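Local coordinates for germination protein YpeB (Bacillus megaterium QM B1551, PDB 5BOI) that takes part in the germination of bacterial spores, probably in an inhibitory role, and ends in the run of PepSY domains described here, at residues T54-Y59 against E74-K79; G127-P132 against V183-L188; P166-E171 against L200-L205. All coordinates share one frame; numbering follows the deposited sequence.

How the contacts relate
Contact 1 comes first along the chain and is complete before the other two begin. It lies on the opposite side of the chain's centre, about 35 Å from contact 2 and about 44 Å from contact 3 between centres. Contacts 2 and 3 are interleaved, their segments alternating in sequence, with centres about 9 Å apart. They share the neighbouring antiparallel strands 182-192 and 198-208, where Arg187 O meets Glu203 N at 2.7 Å. Contact 1 belongs to the PepSY1-2 region and contact 3 to the C-terminal PepSY domain, while contact 2 joins the two regions by setting strand 129-130 beside strand 182-192.

Contact 1: T54-Y59 against E74-K79; sequences TNQETY and EDRDIK
Thr58 and Glu74 face each other as a non-hydrogen-bonded antiparallel pair near the open end of the β-hairpin formed by strands 57-63 and 69-74, their CA atoms 4.2 Å apart. The two side chains lie on the same face of the sheet, side by side and pointing the same way. With chi1 of Thr58 at -66°, OG1 sits beside its own backbone N and CG2 swings opposite that N, so that both branches bear on one methylene: OG1 is 3.3 Å and CG2 3.7 Å from Glu74 CG. Beyond that methylene Glu74 runs on extended, and its carboxylate meets Arg76 of its own segment. Arg76 bends at chi3 (84°) to bring its guanidinium edge-on to that carboxylate in a salt bridge, although the modelled separation is too short to be trusted. One step past the pair, Asp75 N donates to Glu57 O at 3.2 Å, the last direct backbone bond before the segments part. Asp75 is the centre of an inverse gamma turn, and from here a water takes over: it accepts from Glu57 N at 2.8 Å and donates to Asp75 O at 3.1 Å, linking the two backbones where they draw apart. Gln56 covers this end of the contact. Its chain, bent at chi2, is laid across the aliphatic part of Arg76 at about a right angle, with Gln56 CD 3.7 Å from Arg76 CG. Glu57 leans the other way, onto Thr48 and Thr50 of strand 44-50. Tyr59 runs alongside Asp75, its ring turned 48° from the carboxylate plane, and the touch is made at the ring's edge, where Tyr59 CE1 lies 4.1 Å from Asp75 CB.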
loop_
_atom_site.group_PDB
_atom_site.type_symbol
_atom_site.label_atom_id
_atom_site.label_comp_id
_atom_site.label_asym_id
_atom_site.label_seq_id
_atom_site.Cartn_x
_atom_site.Cartn_y
_atom_site.Cartn_z
ATOM N N THR A 54 -16.233 22.670 8.918
ATOM C CA THR A 54 -17.222 21.822 8.276
ATOM C C THR A 54 -17.420 20.691 9.264
ATOM O O THR A 54 -16.658 20.588 10.206
ATOM C CB THR A 54 -16.750 21.287 6.921
ATOM O OG1 THR A 54 -15.704 20.333 7.126
ATOM C CG2 THR A 54 -16.218 22.423 6.070
ATOM N N ASN A 55 -18.420 19.842 9.081
ATOM C CA ASN A 55 -18.527 18.681 9.959
ATOM C C ASN A 55 -18.074 17.404 9.247
ATOM O O ASN A 55 -18.693 16.345 9.370
ATOM C CB ASN A 55 -19.950 18.537 10.493
ATOM C CG ASN A 55 -20.223 19.463 11.664
ATOM O OD1 ASN A 55 -19.312 20.117 12.180
ATOM N ND2 ASN A 55 -21.480 19.519 12.096
ATOM N N GLN A 56 -16.992 17.538 8.485
ATOM C CA GLN A 56 -16.314 16.410 7.862
ATOM C C GLN A 56 -15.763 15.452 8.915
ATOM O O GLN A 56 -15.120 15.876 9.879
ATOM C CB GLN A 56 -15.172 16.899 6.961
ATOM C CG GLN A 56 -15.594 17.538 5.640
ATOM C CD GLN A 56 -16.133 16.537 4.623
ATOM O OE1 GLN A 56 -16.267 15.346 4.910
ATOM N NE2 GLN A 56 -16.433 17.022 3.422
ATOM N N GLU A 57 -16.001 14.161 8.722
ATOM C CA GLU A 57 -15.536 13.166 9.675
ATOM C C GLU A 57 -14.435 12.285 9.097
ATOM O O GLU A 57 -14.451 11.934 7.915
ATOM C CB GLU A 57 -16.697 12.299 10.150
ATOM C CG GLU A 57 -17.782 13.068 10.876
ATOM C CD GLU A 57 -18.877 12.162 11.391
ATOM O OE1 GLU A 57 -18.552 11.082 11.926
ATOM O OE2 GLU A 57 -20.064 12.526 11.255
ATOM N N THR A 58 -13.478 11.945 9.951
ATOM C CA THR A 58 -12.368 11.074 9.587
ATOM C C THR A 58 -12.335 9.901 10.554
ATOM O O THR A 58 -12.484 10.078 11.768
ATOM C CB THR A 58 -11.016 11.820 9.624
ATOM O OG1 THR A 58 -11.001 12.821 8.599
ATOM C CG2 THR A 58 -9.839 10.849 9.403
ATOM N N TYR A 59 -12.148 8.703 10.010
ATOM C CA TYR A 59 -12.132 7.498 10.816
ATOM C C TYR A 59 -10.735 6.907 10.795
ATOM O O TYR A 59 -10.135 6.745 9.735
ATOM C CB TYR A 59 -13.158 6.488 10.298
ATOM C CG TYR A 59 -14.526 7.097 10.084
ATOM C CD1 TYR A 59 -14.843 7.747 8.892
ATOM C CD2 TYR A 59 -15.493 7.047 11.077
ATOM C CE1 TYR A 59 -16.094 8.315 8.693
ATOM C CE2 TYR A 59 -16.742 7.610 10.887
ATOM C CZ TYR A 59 -17.036 8.243 9.695
ATOM O OH TYR A 59 -18.277 8.807 9.502
ATOM N N GLU A 74 -10.810 9.539 5.409
ATOM C CA GLU A 74 -11.448 10.844 5.492
ATOM C C GLU A 74 -12.598 10.814 4.512
ATOM O O GLU A 74 -12.369 10.774 3.304
ATOM C CB GLU A 74 -10.483 11.983 5.144
ATOM C CG GLU A 74 -9.204 12.021 5.976
ATOM C CD GLU A 74 -8.390 13.288 5.739
ATOM O OE1 GLU A 74 -8.931 14.249 5.140
ATOM O OE2 GLU A 74 -7.205 13.320 6.149
ATOM N N ASP A 75 -13.824 10.820 5.026
ATOM C CA ASP A 75 -15.007 10.658 4.182
ATOM C C ASP A 75 -15.390 11.972 3.512
ATOM O O ASP A 75 -16.286 12.686 3.968
ATOM C CB ASP A 75 -16.175 10.113 4.999
ATOM C CG ASP A 75 -17.351 9.715 4.133
ATOM O OD1 ASP A 75 -17.133 9.349 2.958
ATOM O OD2 ASP A 75 -18.490 9.772 4.631
ATOM N N ARG A 76 -14.706 12.265 2.412
ATOM C CA ARG A 76 -14.752 13.574 1.779
ATOM C C ARG A 76 -14.685 13.441 0.261
ATOM O O ARG A 76 -13.825 12.740 -0.268
ATOM C CB ARG A 76 -13.594 14.439 2.291
ATOM C CG ARG A 76 -13.668 15.900 1.895
ATOM C CD ARG A 76 -12.606 16.731 2.617
ATOM N NE ARG A 76 -11.300 16.708 1.960
ATOM C CZ ARG A 76 -10.244 16.028 2.398
ATOM N NH1 ARG A 76 -9.097 16.085 1.732
ATOM N NH2 ARG A 76 -10.327 15.297 3.503
ATOM N N ASP A 77 -15.592 14.116 -0.439
ATOM C CA ASP A 77 -15.587 14.108 -1.897
ATOM C C ASP A 77 -14.766 15.279 -2.448
ATOM O O ASP A 77 -14.937 16.424 -2.012
ATOM C CB ASP A 77 -17.018 14.161 -2.433
ATOM C CG ASP A 77 -17.084 13.971 -3.930
ATOM O OD1 ASP A 77 -16.784 12.855 -4.411
ATOM O OD2 ASP A 77 -17.423 14.943 -4.629
ATOM N N ILE A 78 -13.897 14.992 -3.414
ATOM C CA ILE A 78 -12.925 15.971 -3.931
ATOM C C ILE A 78 -13.456 16.704 -5.177
ATOM O O ILE A 78 -13.756 16.076 -6.195
ATOM C CB ILE A 78 -11.580 15.284 -4.258
ATOM C CG1 ILE A 78 -11.085 14.455 -3.058
ATOM C CG2 ILE A 78 -10.551 16.293 -4.731
ATOM C CD1 ILE A 78 -10.934 15.272 -1.749
ATOM N N LYS A 79 -13.575 18.036 -5.102
ATOM C CA LYS A 79 -14.295 18.776 -6.129
ATOM C C LYS A 79 -13.467 19.162 -7.335
ATOM O O LYS A 79 -14.018 19.402 -8.396
ATOM C CB LYS A 79 -14.925 20.036 -5.511
ATOM C CG LYS A 79 -15.749 19.734 -4.259
ATOM C CD LYS A 79 -16.909 18.781 -4.573
ATOM C CE LYS A 79 -17.542 18.278 -3.285
ATOM N NZ LYS A 79 -18.467 17.125 -3.513
HETATM O O HOH W 1 -17.675 13.486 6.616
#

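Contact 2: G127-P132 against V183-L188. With SO4 (sulfate ion), chain C.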
loop_
_atom_site.group_PDB
_atom_site.type_symbol
_atom_site.label_atom_id
_atom_site.label_comp_id
_atom_site.label_asym_id
_atom_site.label_seq_id
_atom_site.Cartn_x
_atom_site.Cartn_y
_atom_site.Cartn_z
ATOM N N GLY A 127 15.987 -6.542 -2.390
ATOM C CA GLY A 127 15.188 -5.915 -3.423
ATOM C C GLY A 127 14.036 -6.774 -3.921
ATOM O O GLY A 127 13.327 -6.366 -4.852
ATOM N N VAL A 128 13.814 -7.921 -3.290
ATOM C CA VAL A 128 12.662 -8.756 -3.681
ATOM C C VAL A 128 11.345 -8.057 -3.273
ATOM O O VAL A 128 11.195 -7.615 -2.126
ATOM C CB VAL A 128 12.728 -10.160 -3.047
ATOM C CG1 VAL A 128 11.535 -11.010 -3.528
ATOM C CG2 VAL A 128 14.054 -10.864 -3.395
ATOM N N ARG A 129 10.392 -7.950 -4.200
ATOM C CA ARG A 129 9.115 -7.271 -3.921
ATOM C C ARG A 129 8.095 -8.249 -3.342
ATOM O O ARG A 129 7.765 -9.251 -3.977
ATOM C CB ARG A 129 8.564 -6.629 -5.191
ATOM C CG ARG A 129 9.374 -5.384 -5.539
ATOM C CD ARG A 129 9.168 -4.831 -6.926
ATOM N NE ARG A 129 10.236 -3.870 -7.202
ATOM C CZ ARG A 129 10.260 -3.035 -8.234
ATOM N NH1 ARG A 129 9.266 -3.030 -9.115
ATOM N NH2 ARG A 129 11.282 -2.201 -8.379
ATOM N N ILE A 130 7.613 -7.962 -2.141
ATOM C CA ILE A 130 6.702 -8.869 -1.452
ATOM C C ILE A 130 5.288 -8.314 -1.612
ATOM O O ILE A 130 4.820 -7.510 -0.798
ATOM C CB ILE A 130 7.031 -9.006 0.048
ATOM C CG1 ILE A 130 8.521 -9.269 0.287
ATOM C CG2 ILE A 130 6.155 -10.048 0.698
ATOM C CD1 ILE A 130 9.028 -10.554 -0.308
ATOM N N TYR A 131 4.625 -8.718 -2.682
ATOM C CA TYR A 131 3.314 -8.152 -2.990
ATOM C C TYR A 131 2.218 -8.356 -1.919
ATOM O O TYR A 131 1.384 -7.468 -1.753
ATOM C CB TYR A 131 2.851 -8.661 -4.363
ATOM C CG TYR A 131 3.494 -7.862 -5.478
ATOM C CD1 TYR A 131 4.773 -8.165 -5.927
ATOM C CD2 TYR A 131 2.824 -6.809 -6.075
ATOM C CE1 TYR A 131 5.368 -7.424 -6.928
ATOM C CE2 TYR A 131 3.395 -6.074 -7.073
ATOM C CZ TYR A 131 4.653 -6.359 -7.487
ATOM O OH TYR A 131 5.198 -5.589 -8.484
ATOM N N PRO A 132 2.221 -9.484 -1.172
ATOM C CA PRO A 132 1.237 -9.615 -0.080
ATOM C C PRO A 132 1.360 -8.553 1.024
ATOM O O PRO A 132 0.370 -8.232 1.681
ATOM C CB PRO A 132 1.544 -11.001 0.497
ATOM C CG PRO A 132 2.147 -11.760 -0.650
ATOM C CD PRO A 132 2.956 -10.749 -1.393
ATOM N N VAL A 183 10.293 -5.692 -22.887
ATOM C CA VAL A 183 10.632 -5.568 -21.471
ATOM C C VAL A 183 11.312 -4.250 -21.171
ATOM O O VAL A 183 12.186 -3.806 -21.917
ATOM C CB VAL A 183 11.550 -6.717 -21.008
ATOM C CG1 VAL A 183 11.846 -6.601 -19.525
ATOM C CG2 VAL A 183 10.904 -8.052 -21.320
ATOM N N MET A 184 10.918 -3.620 -20.069
ATOM C CA MET A 184 11.581 -2.400 -19.626
ATOM C C MET A 184 12.259 -2.604 -18.272
ATOM O O MET A 184 13.216 -1.914 -17.932
ATOM C CB MET A 184 10.575 -1.253 -19.559
ATOM C CG MET A 184 9.981 -0.913 -20.921
ATOM S SD MET A 184 8.380 -0.083 -20.829
ATOM C CE MET A 184 8.424 0.632 -19.185
ATOM N N GLU A 185 11.786 -3.584 -17.512
ATOM C CA GLU A 185 12.297 -3.808 -16.165
ATOM C C GLU A 185 12.060 -5.245 -15.698
ATOM O O GLU A 185 11.043 -5.851 -16.040
ATOM C CB GLU A 185 11.641 -2.828 -15.196
ATOM C CG GLU A 185 12.145 -2.956 -13.779
ATOM C CD GLU A 185 12.020 -1.664 -12.994
ATOM O OE1 GLU A 185 12.053 -0.582 -13.620
ATOM O OE2 GLU A 185 11.903 -1.735 -11.752
ATOM N N GLU A 186 12.991 -5.779 -14.917
ATOM C CA GLU A 186 12.817 -7.106 -14.312
ATOM C C GLU A 186 13.326 -7.128 -12.873
ATOM O O GLU A 186 14.421 -6.637 -12.603
ATOM C CB GLU A 186 13.563 -8.171 -15.135
ATOM C CG GLU A 186 13.566 -9.585 -14.523
ATOM C CD GLU A 186 14.612 -9.763 -13.422
ATOM O OE1 GLU A 186 15.738 -9.257 -13.589
ATOM O OE2 GLU A 186 14.306 -10.395 -12.389
ATOM N N ARG A 187 12.557 -7.740 -11.975
ATOM C CA ARG A 187 12.935 -7.914 -10.568
ATOM C C ARG A 187 12.442 -9.265 -10.054
ATOM O O ARG A 187 11.590 -9.878 -10.685
ATOM C CB ARG A 187 12.331 -6.809 -9.703
ATOM C CG ARG A 187 12.815 -5.393 -10.018
ATOM C CD ARG A 187 14.301 -5.195 -9.676
ATOM N NE ARG A 187 14.659 -3.775 -9.760
ATOM C CZ ARG A 187 14.922 -3.127 -10.888
ATOM N NH1 ARG A 187 14.901 -3.760 -12.051
ATOM N NH2 ARG A 187 15.225 -1.829 -10.848
ATOM N N LEU A 188 12.946 -9.725 -8.909
ATOM C CA LEU A 188 12.326 -10.885 -8.236
ATOM C C LEU A 188 11.165 -10.444 -7.351
ATOM O O LEU A 188 11.159 -9.331 -6.815
ATOM C CB LEU A 188 13.339 -11.635 -7.381
ATOM C CG LEU A 188 14.276 -12.600 -8.091
ATOM C CD1 LEU A 188 15.387 -12.989 -7.133
ATOM C CD2 LEU A 188 13.516 -13.870 -8.523
HETATM S S SO4 C . 15.899 -1.005 -6.852
HETATM O O1 SO4 C . 15.175 -1.316 -5.620
HETATM O O2 SO4 C . 14.960 -0.910 -7.966
HETATM O O3 SO4 C . 16.888 -2.046 -7.137
HETATM O O4 SO4 C . 16.570 0.288 -6.689
#
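Arg129 spreads its guanidinium beneath the bend of Arg187, whose CG lies 3.8 Å above the plane of that group and over its centre. Arg129 reaches there with a chain extended from CG to NE. Chi1 of Arg187 (-63°) keeps CG beside the backbone N and over Arg129; the bend at chi2 then turns the rest of the chain, bringing the guanidinium against Glu185 OE2. The two guanidinium planes stand 56° apart. Glu185 OE2 ties them into a salt-bridge network: it takes a weak hydrogen bond from Arg129 NH2 at 3.5 Å, and sits over the centre of the Arg187 guanidinium, where charge alone acts because no N-H points at it. The N-H groups of Arg187 are used in its plane instead. NH1 of Arg187 binds Glu186 O at 3.0 Å, which should fix the rotation of the group, and Arg187 NH2 reaches sulfate O2, also at 3.0 Å, with a weaker bond from NE to the same oxygen. That O2 also lies near the Arg129 guanidinium plane, at its edge, but 3.9 Å from Arg129 NH2, too far for a bond; the charge of both arginines probably favours this anion, likely from the crystallisation liquor. The backbones themselves are joined where short strand 129-130 lies parallel to strand 182-192, linking the PepSY1-2 region to the C-terminal PepSY domain. Arg129 N donates to Leu188 O at 3.1 Å, and Val128 CA adds a C-H contact to the same oxygen at 3.5 Å. A classic beta bulge at Met184 and Glu185 sets both opposite Leu205. The buried Val128 puts CG2 4.1 Å from Leu188 CB, with Ile163 packed against Val128 and Tyr202 against Leu188.

Contact 3: P166-E171 against L200-L205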
loop_
_atom_site.group_PDB
_atom_site.type_symbol
_atom_site.label_atom_id
_atom_site.label_comp_id
_atom_site.label_asym_id
_atom_site.label_seq_id
_atom_site.Cartn_x
_atom_site.Cartn_y
_atom_site.Cartn_z
ATOM N N PRO A 166 16.032 -19.190 -7.064
ATOM C CA PRO A 166 15.337 -19.617 -8.280
ATOM C C PRO A 166 15.966 -20.858 -8.844
ATOM O O PRO A 166 17.179 -21.047 -8.684
ATOM C CB PRO A 166 15.533 -18.447 -9.245
ATOM C CG PRO A 166 15.807 -17.272 -8.374
ATOM C CD PRO A 166 16.498 -17.793 -7.152
ATOM N N LYS A 167 15.161 -21.680 -9.501
ATOM C CA LYS A 167 15.673 -22.850 -10.225
ATOM C C LYS A 167 15.962 -22.530 -11.700
ATOM O O LYS A 167 16.624 -23.320 -12.389
ATOM C CB LYS A 167 14.698 -24.036 -10.173
ATOM C CG LYS A 167 14.142 -24.426 -8.817
ATOM C CD LYS A 167 15.179 -24.930 -7.853
ATOM C CE LYS A 167 14.485 -25.494 -6.628
ATOM N NZ LYS A 167 13.703 -24.439 -5.928
ATOM N N ILE A 168 15.450 -21.406 -12.196
ATOM C CA ILE A 168 15.783 -20.967 -13.550
ATOM C C ILE A 168 16.363 -19.560 -13.484
ATOM O O ILE A 168 16.101 -18.814 -12.545
ATOM C CB ILE A 168 14.565 -20.991 -14.517
ATOM C CG1 ILE A 168 13.559 -19.874 -14.193
ATOM C CG2 ILE A 168 13.908 -22.385 -14.532
ATOM C CD1 ILE A 168 12.387 -19.792 -15.199
ATOM N N SER A 169 17.163 -19.206 -14.486
ATOM C CA SER A 169 17.830 -17.902 -14.516
ATOM C C SER A 169 16.887 -16.805 -15.012
ATOM O O SER A 169 15.831 -17.108 -15.588
ATOM C CB SER A 169 19.055 -17.962 -15.416
ATOM O OG SER A 169 18.626 -18.029 -16.766
ATOM N N LYS A 170 17.251 -15.537 -14.813
ATOM C CA LYS A 170 16.385 -14.455 -15.302
ATOM C C LYS A 170 16.340 -14.452 -16.828
ATOM O O LYS A 170 15.330 -14.083 -17.430
ATOM C CB LYS A 170 16.844 -13.083 -14.793
ATOM C CG LYS A 170 18.265 -12.738 -15.156
ATOM C CD LYS A 170 18.477 -11.227 -15.086
ATOM C CE LYS A 170 19.824 -10.888 -14.491
ATOM N NZ LYS A 170 19.868 -11.230 -13.038
ATOM N N GLU A 171 17.439 -14.874 -17.449
ATOM C CA GLU A 171 17.488 -14.987 -18.899
ATOM C C GLU A 171 16.520 -16.066 -19.395
ATOM O O GLU A 171 15.783 -15.861 -20.363
ATOM C CB GLU A 171 18.918 -15.292 -19.357
ATOM C CG GLU A 171 19.933 -14.183 -19.022
ATOM C CD GLU A 171 20.343 -14.135 -17.548
ATOM O OE1 GLU A 171 20.152 -15.133 -16.825
ATOM O OE2 GLU A 171 20.854 -13.083 -17.106
ATOM N N LEU A 200 7.768 -17.709 -5.508
ATOM C CA LEU A 200 8.803 -16.796 -6.004
ATOM C C LEU A 200 8.729 -16.691 -7.524
ATOM O O LEU A 200 8.691 -17.715 -8.211
ATOM C CB LEU A 200 10.202 -17.268 -5.585
ATOM C CG LEU A 200 11.385 -16.362 -5.945
ATOM C CD1 LEU A 200 11.358 -15.037 -5.174
ATOM C CD2 LEU A 200 12.728 -17.086 -5.713
ATOM N N CYS A 201 8.731 -15.460 -8.038
ATOM C CA CYS A 201 8.620 -15.193 -9.479
ATOM C C CYS A 201 9.620 -14.168 -9.982
ATOM O O CYS A 201 10.051 -13.295 -9.237
ATOM C CB CYS A 201 7.226 -14.660 -9.841
ATOM S SG CYS A 201 5.835 -15.709 -9.427
ATOM N N TYR A 202 9.955 -14.228 -11.266
ATOM C CA TYR A 202 10.568 -13.062 -11.912
ATOM C C TYR A 202 9.424 -12.179 -12.380
ATOM O O TYR A 202 8.516 -12.667 -13.063
ATOM C CB TYR A 202 11.413 -13.467 -13.110
ATOM C CG TYR A 202 12.658 -14.225 -12.722
ATOM C CD1 TYR A 202 13.780 -13.542 -12.312
ATOM C CD2 TYR A 202 12.694 -15.619 -12.764
ATOM C CE1 TYR A 202 14.936 -14.226 -11.928
ATOM C CE2 TYR A 202 13.846 -16.330 -12.411
ATOM C CZ TYR A 202 14.971 -15.616 -11.980
ATOM O OH TYR A 202 16.132 -16.282 -11.606
ATOM N N GLU A 203 9.468 -10.906 -12.010
ATOM C CA GLU A 203 8.455 -9.941 -12.411
ATOM C C GLU A 203 9.003 -9.106 -13.560
ATOM O O GLU A 203 10.098 -8.565 -13.462
ATOM C CB GLU A 203 8.078 -9.038 -11.233
ATOM C CG GLU A 203 7.168 -7.886 -11.614
ATOM C CD GLU A 203 7.405 -6.673 -10.745
ATOM O OE1 GLU A 203 7.516 -6.848 -9.511
ATOM O OE2 GLU A 203 7.481 -5.552 -11.292
ATOM N N PHE A 204 8.249 -9.005 -14.647
ATOM C CA PHE A 204 8.642 -8.197 -15.788
ATOM C C PHE A 204 7.645 -7.064 -15.997
ATOM O O PHE A 204 6.427 -7.291 -16.013
ATOM C CB PHE A 204 8.720 -9.061 -17.060
ATOM C CG PHE A 204 9.791 -10.139 -17.014
ATOM C CD1 PHE A 204 11.095 -9.846 -17.398
ATOM C CD2 PHE A 204 9.490 -11.431 -16.584
ATOM C CE1 PHE A 204 12.100 -10.825 -17.361
ATOM C CE2 PHE A 204 10.454 -12.414 -16.551
ATOM C CZ PHE A 204 11.781 -12.115 -16.938
ATOM N N LEU A 205 8.164 -5.857 -16.176
ATOM C CA LEU A 205 7.350 -4.706 -16.539
ATOM C C LEU A 205 7.671 -4.375 -17.989
ATOM O O LEU A 205 8.840 -4.185 -18.345
ATOM C CB LEU A 205 7.660 -3.536 -15.609
ATOM C CG LEU A 205 6.868 -2.230 -15.591
ATOM C CD1 LEU A 205 5.391 -2.493 -15.554
ATOM C CD2 LEU A 205 7.292 -1.449 -14.355
#
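The segment leading into helix 170-175 is held to strand 198-208 by one buried tyrosine, Tyr202. Its hydroxyl donates to Ile168 O at 2.7 Å, the donor lying in the plane of that carbonyl, just before the helix starts. Around this bond the ring is gripped on several sides. Lys170 CA lies over one face, 3.9 Å from the Tyr202 centroid and 22° off the ring normal, a CH-pi contact offset toward the rim; Lys170 CB comes to 3.6 Å from CE1 of the same ring. Ile168 holds CG1 between its backbone N and carbonyl carbon (chi1 72°), which brings that atom to 4.0 Å from Tyr202 CE2. Pro166 crosses the tyrosine at about a right angle, with its CB 3.3 Å from Tyr202 OH, while Pro166 CG also meets Leu200 CD2 at 4.1 Å. Farther along the strand, the edge of the Phe204 ring approaches Lys170 O. Ser169 is the N-cap: its OG caps a backbone N of the first turn, and Ser169 N in return donates to Gln172 OE1. Ala173 of the same helix packs on both rings, part of the helix-over-antiparallel-sheet arrangement of a PepSY domain.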